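Local coordinates for protein extracellular ligand-binding receptor (Desulfitobacterium hafniense, PDB 4Q6B) that binds leucine and, as the substrate-binding component, probably delivers it to an ABC transporter for amino-acid uptake, at residues 34-37 and 38-42; 190-193 and 194-198. One frame throughout, in Å; residues are numbered along the deposited sequence. Where two conformers were deposited one is given.

Interaction 1: residues 34-37 and 38-42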
ATOM      1  N   VAL A  34       6.049   2.236  18.654  1.00 17.15           N
ATOM      2  CA  VAL A  34       7.069   1.753  19.554  1.00 18.86           C
ATOM      3  C   VAL A  34       6.892   2.389  20.933  1.00 21.48           C
ATOM      4  O   VAL A  34       7.037   1.715  21.980  1.00 21.09           O
ATOM      5  CB  VAL A  34       8.443   2.097  18.991  1.00 16.65           C
ATOM      6  CG1 VAL A  34       9.507   1.781  20.034  1.00 19.76           C
ATOM      7  CG2 VAL A  34       8.683   1.283  17.726  1.00 18.74           C
ATOM      8  N   GLN A  35       6.559   3.685  20.966  0.50 21.16           N
ATOM      9  CA  GLN A  35       6.376   4.398  22.241  0.50 22.17           C
ATOM     10  C   GLN A  35       5.188   3.804  22.990  0.50 20.96           C
ATOM     11  O   GLN A  35       5.216   3.616  24.218  0.50 24.08           O
ATOM     12  CB  GLN A  35       6.058   5.900  22.041  0.50 28.34           C
ATOM     13  CG  GLN A  35       7.101   6.771  21.342  0.50 32.34           C
ATOM     14  CD  GLN A  35       8.316   7.125  22.197  0.50 37.37           C
ATOM     15  OE1 GLN A  35       9.239   7.803  21.718  0.50 38.81           O
ATOM     16  NE2 GLN A  35       8.325   6.678  23.463  0.50 38.98           N
ATOM     17  N   GLU A  36       4.151   3.459  22.232  1.00 21.59           N
ATOM     18  CA  GLU A  36       2.954   2.871  22.842  1.00 24.23           C
ATOM     19  C   GLU A  36       3.287   1.486  23.427  1.00 18.74           C
ATOM     20  O   GLU A  36       2.876   1.173  24.535  1.00 21.84           O
ATOM     21  CB  GLU A  36       1.826   2.777  21.787  1.00 25.60           C
ATOM     22  CG  GLU A  36       0.567   2.056  22.264  1.00 32.58           C
ATOM     23  CD  GLU A  36      -0.122   2.735  23.447  1.00 42.43           C
ATOM     24  OE1 GLU A  36      -0.765   2.013  24.243  1.00 47.21           O
ATOM     25  OE2 GLU A  36      -0.032   3.978  23.585  1.00 44.93           O
ATOM     26  N   ILE A  37       4.064   0.697  22.690  1.00 19.72           N
ATOM     27  CA  ILE A  37       4.409  -0.676  23.110  1.00 19.43           C
ATOM     28  C   ILE A  37       5.245  -0.606  24.390  1.00 19.92           C
ATOM     29  O   ILE A  37       4.966  -1.292  25.382  1.00 20.32           O
ATOM     30  CB  ILE A  37       5.183  -1.409  22.026  1.00 18.23           C
ATOM     31  CG1 ILE A  37       4.268  -1.744  20.823  1.00 20.67           C
ATOM     32  CG2 ILE A  37       5.862  -2.681  22.593  1.00 17.26           C
ATOM     33  CD1 ILE A  37       3.056  -2.567  21.220  1.00 20.94           C
ATOM     34  N   ASN A  38       6.271   0.246  24.380  1.00 20.29           N
ATOM     35  CA  ASN A  38       7.053   0.464  25.621  1.00 19.96           C
ATOM     36  C   ASN A  38       6.293   1.041  26.833  1.00 21.99           C
ATOM     37  O   ASN A  38       6.534   0.655  28.007  1.00 23.98           O
ATOM     38  CB  ASN A  38       8.311   1.267  25.270  1.00 19.69           C
ATOM     39  CG  ASN A  38       9.290   0.436  24.390  1.00 22.22           C
ATOM     40  OD1 ASN A  38       9.284  -0.804  24.453  1.00 23.86           O
ATOM     41  ND2 ASN A  38      10.089   1.109  23.548  1.00 20.75           N
ATOM     42  N   GLU A  39       5.341   1.935  26.584  1.00 23.19           N
ATOM     43  CA  GLU A  39       4.556   2.480  27.673  1.00 24.70           C
ATOM     44  C   GLU A  39       3.717   1.369  28.320  1.00 25.15           C
ATOM     45  O   GLU A  39       3.419   1.402  29.525  1.00 27.21           O
ATOM     46  CB  GLU A  39       3.674   3.628  27.144  1.00 31.26           C
ATOM     47  CG  GLU A  39       4.382   4.999  27.135  1.00 47.42           C
ATOM     48  CD  GLU A  39       3.713   6.048  26.221  1.00 61.97           C
ATOM     49  OE1 GLU A  39       2.564   5.829  25.753  1.00 66.30           O
ATOM     50  OE2 GLU A  39       4.353   7.096  25.959  1.00 66.87           O
ATOM     51  N   GLN A  40       3.355   0.370  27.521  1.00 25.54           N
ATOM     52  CA  GLN A  40       2.502  -0.726  28.003  1.00 29.76           C
ATOM     53  C   GLN A  40       3.339  -1.871  28.562  1.00 28.28           C
ATOM     54  O   GLN A  40       2.805  -2.907  28.947  1.00 30.87           O
ATOM     55  CB  GLN A  40       1.608  -1.255  26.878  1.00 34.42           C
ATOM     56  CG  GLN A  40       0.498  -0.295  26.548  1.00 38.93           C
ATOM     57  CD  GLN A  40      -0.244   0.139  27.794  1.00 53.40           C
ATOM     58  OE1 GLN A  40      -0.676  -0.695  28.595  1.00 60.12           O
ATOM     59  NE2 GLN A  40      -0.378   1.453  27.981  1.00 59.55           N
ATOM     60  N   GLY A  41       4.652  -1.683  28.614  1.00 26.25           N
ATOM     61  CA  GLY A  41       5.512  -2.660  29.265  1.00 28.38           C
ATOM     62  C   GLY A  41       6.418  -3.455  28.336  1.00 26.58           C
ATOM     63  O   GLY A  41       7.019  -4.436  28.773  1.00 30.09           O
ATOM     64  N   GLY A  42       6.509  -3.066  27.061  1.00 21.51           N
ATOM     65  CA  GLY A  42       7.454  -3.661  26.119  1.00 25.54           C
ATOM     66  C   GLY A  42       6.968  -5.016  25.633  1.00 28.16           C
ATOM     67  O   GLY A  42       5.759  -5.328  25.673  1.00 25.11           O
TER
HETATM   68  O   HOH W   1       3.452  -3.728  25.487  1.00 28.41           O
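Val34, Gln35 and Glu36 meet Asn38, Glu39 and Gln40 one turn further along helix 26-39, and main-chain hydrogen bonds set the frame. Asn38 N gives a nearly straight bond to Val34 O (2.9 Å, 177°); Glu39 N and Gln40 N follow, to Gln35 O and Glu36 O. The pattern then changes at Ile37 O, which accepts Gly42 N at 2.9 Å and a weak bond from Gln40 N. With Gly41 at positive phi and its N bonded to Asn38 O, this is a Schellman motif, a textbook way to end a helix. One water donates to both Ile37 O and Gly42 O, bridging the turn.

Among the polar side chains, Asn38 keeps CG beside its own backbone N (chi1 -68°), which lays the amide alongside Val34, with ND2 3.6 Å from Val34 CG1. Its OD1 accepts Leu48 N of the next strand. Replacing Asn38 by an alanine would probably leave Leu48 N without this acceptor and Val34 CG1 without its ND2 neighbour. Glu36 bends at chi2 and brings OE1 to 3.5 Å from Gln40 CG, its carboxylate almost parallel to the Gln40 amide.

The apolar side chains turn to a neighbouring helix and strand: Val34 and Ile37 pack on Val293, Ile294 and Ala297 of helix 284-301, and on Leu50 and Leu48 of strand 47-54, which follows helix 26-39 in its beta-alpha-beta unit.

Like charges complete the account. Glu36 OE2 and Glu39 OE1 stand 3.9 Å apart, their carboxylates nearly perpendicular, at the negative end of the helix dipole; this probably makes deprotonating both less favourable.

Interaction 2: residues 190-193 and 194-198; sequences YDKW and QAFGM
Tyr190 swings its ring along the helix with CG anti to the backbone N (chi1 -176°), while Gln194 keeps CG beside its own N (chi1 -70°) and then runs extended, which carries OE1 over the centre of the tyrosine ring, 3.1 Å above its plane. Gln194 CG adds an off-centre CH-pi contact to the same ring. Selenomethionine Met198 bends at its last torsion: SE approaches Trp193 CE3 at 3.6 Å, an oblique Met-aromatic contact, and CE meets the edge of the tyrosine ring, 3.5 Å from Tyr190 CE1. On another flank Phe196 sets CE2 3.5 Å from Lys192 CG, and Lys192 O lies over one face of the phenylalanine ring, toward its rim. Met198 N returns a nearly straight bond to Trp193 O (3.0 Å, 168°), and Gly197, at positive phi, completes a Schellman motif.

Several partners fasten this helix end to its surroundings. Lys192 NZ makes a salt bridge, and Trp193 NE1 a hydrogen bond, to OD2 of Asp175, a residue of the calcium site on strand 172-177. Phe196 O accepts Arg144 NH1, and Trp193 and Met198 both pack on Val146 of strand 144-149, which joins the end of helix 183-195 to the mixed sheet.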
ATOM      1  N   TYR A 190      -9.017  11.373 -27.429  1.00 20.79           N
ATOM      2  CA  TYR A 190     -10.257  11.788 -26.747  1.00 23.47           C
ATOM      3  C   TYR A 190     -11.427  11.831 -27.745  1.00 21.55           C
ATOM      4  O   TYR A 190     -12.568  11.443 -27.399  1.00 22.29           O
ATOM      5  CB  TYR A 190     -10.043  13.161 -26.106  1.00 24.03           C
ATOM      6  CG  TYR A 190     -11.181  13.716 -25.278  1.00 27.17           C
ATOM      7  CD1 TYR A 190     -12.033  12.884 -24.560  1.00 23.76           C
ATOM      8  CD2 TYR A 190     -11.388  15.092 -25.207  1.00 27.30           C
ATOM      9  CE1 TYR A 190     -13.056  13.418 -23.763  1.00 23.21           C
ATOM     10  CE2 TYR A 190     -12.431  15.632 -24.425  1.00 25.46           C
ATOM     11  CZ  TYR A 190     -13.239  14.786 -23.718  1.00 26.24           C
ATOM     12  OH  TYR A 190     -14.249  15.328 -22.961  1.00 27.64           O
ATOM     13  N   ASP A 191     -11.158  12.269 -28.970  1.00 22.61           N
ATOM     14  CA  ASP A 191     -12.179  12.178 -30.014  1.00 28.00           C
ATOM     15  C   ASP A 191     -12.664  10.741 -30.290  1.00 26.22           C
ATOM     16  O   ASP A 191     -13.891  10.479 -30.426  1.00 27.63           O
ATOM     17  CB  ASP A 191     -11.710  12.863 -31.287  1.00 30.43           C
ATOM     18  CG  ASP A 191     -11.831  14.379 -31.214  1.00 35.36           C
ATOM     19  OD1 ASP A 191     -12.635  14.881 -30.404  1.00 38.63           O
ATOM     20  OD2 ASP A 191     -11.135  15.071 -31.996  1.00 44.85           O
ATOM     21  N   LYS A 192     -11.722   9.802 -30.310  1.00 25.09           N
ATOM     22  CA  LYS A 192     -12.065   8.408 -30.518  1.00 26.37           C
ATOM     23  C   LYS A 192     -12.836   7.880 -29.321  1.00 24.28           C
ATOM     24  O   LYS A 192     -13.865   7.217 -29.484  1.00 23.44           O
ATOM     25  CB  LYS A 192     -10.809   7.577 -30.749  1.00 29.83           C
ATOM     26  CG  LYS A 192     -11.099   6.101 -30.868  1.00 31.08           C
ATOM     27  CD  LYS A 192      -9.851   5.322 -31.204  1.00 38.05           C
ATOM     28  CE  LYS A 192      -8.903   5.267 -30.026  1.00 38.27           C
ATOM     29  NZ  LYS A 192      -8.178   3.955 -30.027  1.00 37.21           N
ATOM     30  N   TRP A 193     -12.352   8.176 -28.117  1.00 21.20           N
ATOM     31  CA  TRP A 193     -13.057   7.775 -26.903  1.00 19.43           C
ATOM     32  C   TRP A 193     -14.492   8.337 -26.812  1.00 21.74           C
ATOM     33  O   TRP A 193     -15.419   7.660 -26.349  1.00 21.63           O
ATOM     34  CB  TRP A 193     -12.252   8.217 -25.684  1.00 20.28           C
ATOM     35  CG  TRP A 193     -10.881   7.648 -25.625  1.00 18.81           C
ATOM     36  CD1 TRP A 193     -10.422   6.513 -26.244  1.00 18.09           C
ATOM     37  CD2 TRP A 193      -9.769   8.197 -24.905  1.00 18.15           C
ATOM     38  NE1 TRP A 193      -9.091   6.328 -25.937  1.00 17.77           N
ATOM     39  CE2 TRP A 193      -8.683   7.328 -25.090  1.00 17.55           C
ATOM     40  CE3 TRP A 193      -9.604   9.326 -24.088  1.00 19.20           C
ATOM     41  CZ2 TRP A 193      -7.425   7.572 -24.517  1.00 17.43           C
ATOM     42  CZ3 TRP A 193      -8.352   9.565 -23.503  1.00 17.65           C
ATOM     43  CH2 TRP A 193      -7.281   8.716 -23.744  1.00 17.85           C
ATOM     44  N   GLN A 194     -14.691   9.571 -27.255  1.00 20.99           N
ATOM     45  CA  GLN A 194     -16.057  10.104 -27.255  1.00 25.66           C
ATOM     46  C   GLN A 194     -16.950   9.287 -28.187  1.00 26.01           C
ATOM     47  O   GLN A 194     -18.106   9.018 -27.866  1.00 25.82           O
ATOM     48  CB  GLN A 194     -16.067  11.584 -27.646  1.00 27.55           C
ATOM     49  CG  GLN A 194     -15.452  12.462 -26.558  1.00 25.72           C
ATOM     50  CD  GLN A 194     -15.257  13.890 -27.020  1.00 31.52           C
ATOM     51  OE1 GLN A 194     -14.178  14.468 -26.871  1.00 37.52           O
ATOM     52  NE2 GLN A 194     -16.296  14.464 -27.606  1.00 33.20           N
ATOM     53  N   ALA A 195     -16.409   8.881 -29.332  1.00 27.83           N
ATOM     54  CA  ALA A 195     -17.189   8.122 -30.298  1.00 29.93           C
ATOM     55  C   ALA A 195     -17.568   6.738 -29.725  1.00 30.80           C
ATOM     56  O   ALA A 195     -18.597   6.156 -30.103  1.00 34.14           O
ATOM     57  CB  ALA A 195     -16.412   8.001 -31.635  1.00 26.53           C
ATOM     58  N   PHE A 196     -16.741   6.229 -28.814  1.00 24.16           N
ATOM     59  CA  PHE A 196     -16.977   4.949 -28.151  1.00 23.66           C
ATOM     60  C   PHE A 196     -17.845   5.114 -26.927  1.00 24.30           C
ATOM     61  O   PHE A 196     -18.158   4.136 -26.259  1.00 27.87           O
ATOM     62  CB  PHE A 196     -15.672   4.314 -27.629  1.00 23.82           C
ATOM     63  CG  PHE A 196     -14.756   3.792 -28.687  1.00 32.52           C
ATOM     64  CD1 PHE A 196     -15.233   3.396 -29.930  1.00 36.70           C
ATOM     65  CD2 PHE A 196     -13.399   3.708 -28.435  1.00 32.38           C
ATOM     66  CE1 PHE A 196     -14.370   2.921 -30.894  1.00 38.71           C
ATOM     67  CE2 PHE A 196     -12.533   3.234 -29.402  1.00 32.26           C
ATOM     68  CZ  PHE A 196     -13.028   2.841 -30.625  1.00 35.84           C
ATOM     69  N   GLY A 197     -18.176   6.345 -26.569  1.00 23.85           N
ATOM     70  CA  GLY A 197     -19.070   6.550 -25.446  1.00 25.41           C
ATOM     71  C   GLY A 197     -18.401   6.462 -24.097  1.00 24.21           C
ATOM     72  O   GLY A 197     -19.045   6.097 -23.118  1.00 21.03           O
HETATM   73  N   MSE A 198     -17.118   6.823 -24.042  1.00 20.79           N
HETATM   74  CA  MSE A 198     -16.359   6.753 -22.806  1.00 21.01           C
HETATM   75  C   MSE A 198     -16.971   7.517 -21.667  1.00 20.29           C
HETATM   76  O   MSE A 198     -17.404   8.652 -21.847  1.00 20.35           O
HETATM   77  CB  MSE A 198     -14.934   7.307 -22.995  1.00 17.30           C
HETATM   78  CG  MSE A 198     -14.161   7.445 -21.675  1.00 17.13           C
HETATM   79 SE   MSE A 198     -12.408   8.337 -21.991  0.73 23.69          SE
HETATM   80  CE  MSE A 198     -13.042  10.135 -22.444  1.00 19.85           C
TER

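Overall arrangement
Interactions 1 and 2 show one principle in two settings: both finish a helix with a Schellman motif, yet their side chains suit different places. They hold different elements, helix 26-39 beside the parallel sheet of five strands and helix 183-195 beside the mixed sheet, with centres 57 Å apart on opposite sides of the chain's centre and no direct touch. Interaction 1 is a surface contact, rich in carboxylates and amides and supplemented by a bridging water. Interaction 2 is partly buried; aromatic rings and selenium dominate, and its polar ends reach the calcium-site residue Asp175. Interaction 1, by contrast, lies far from that residue.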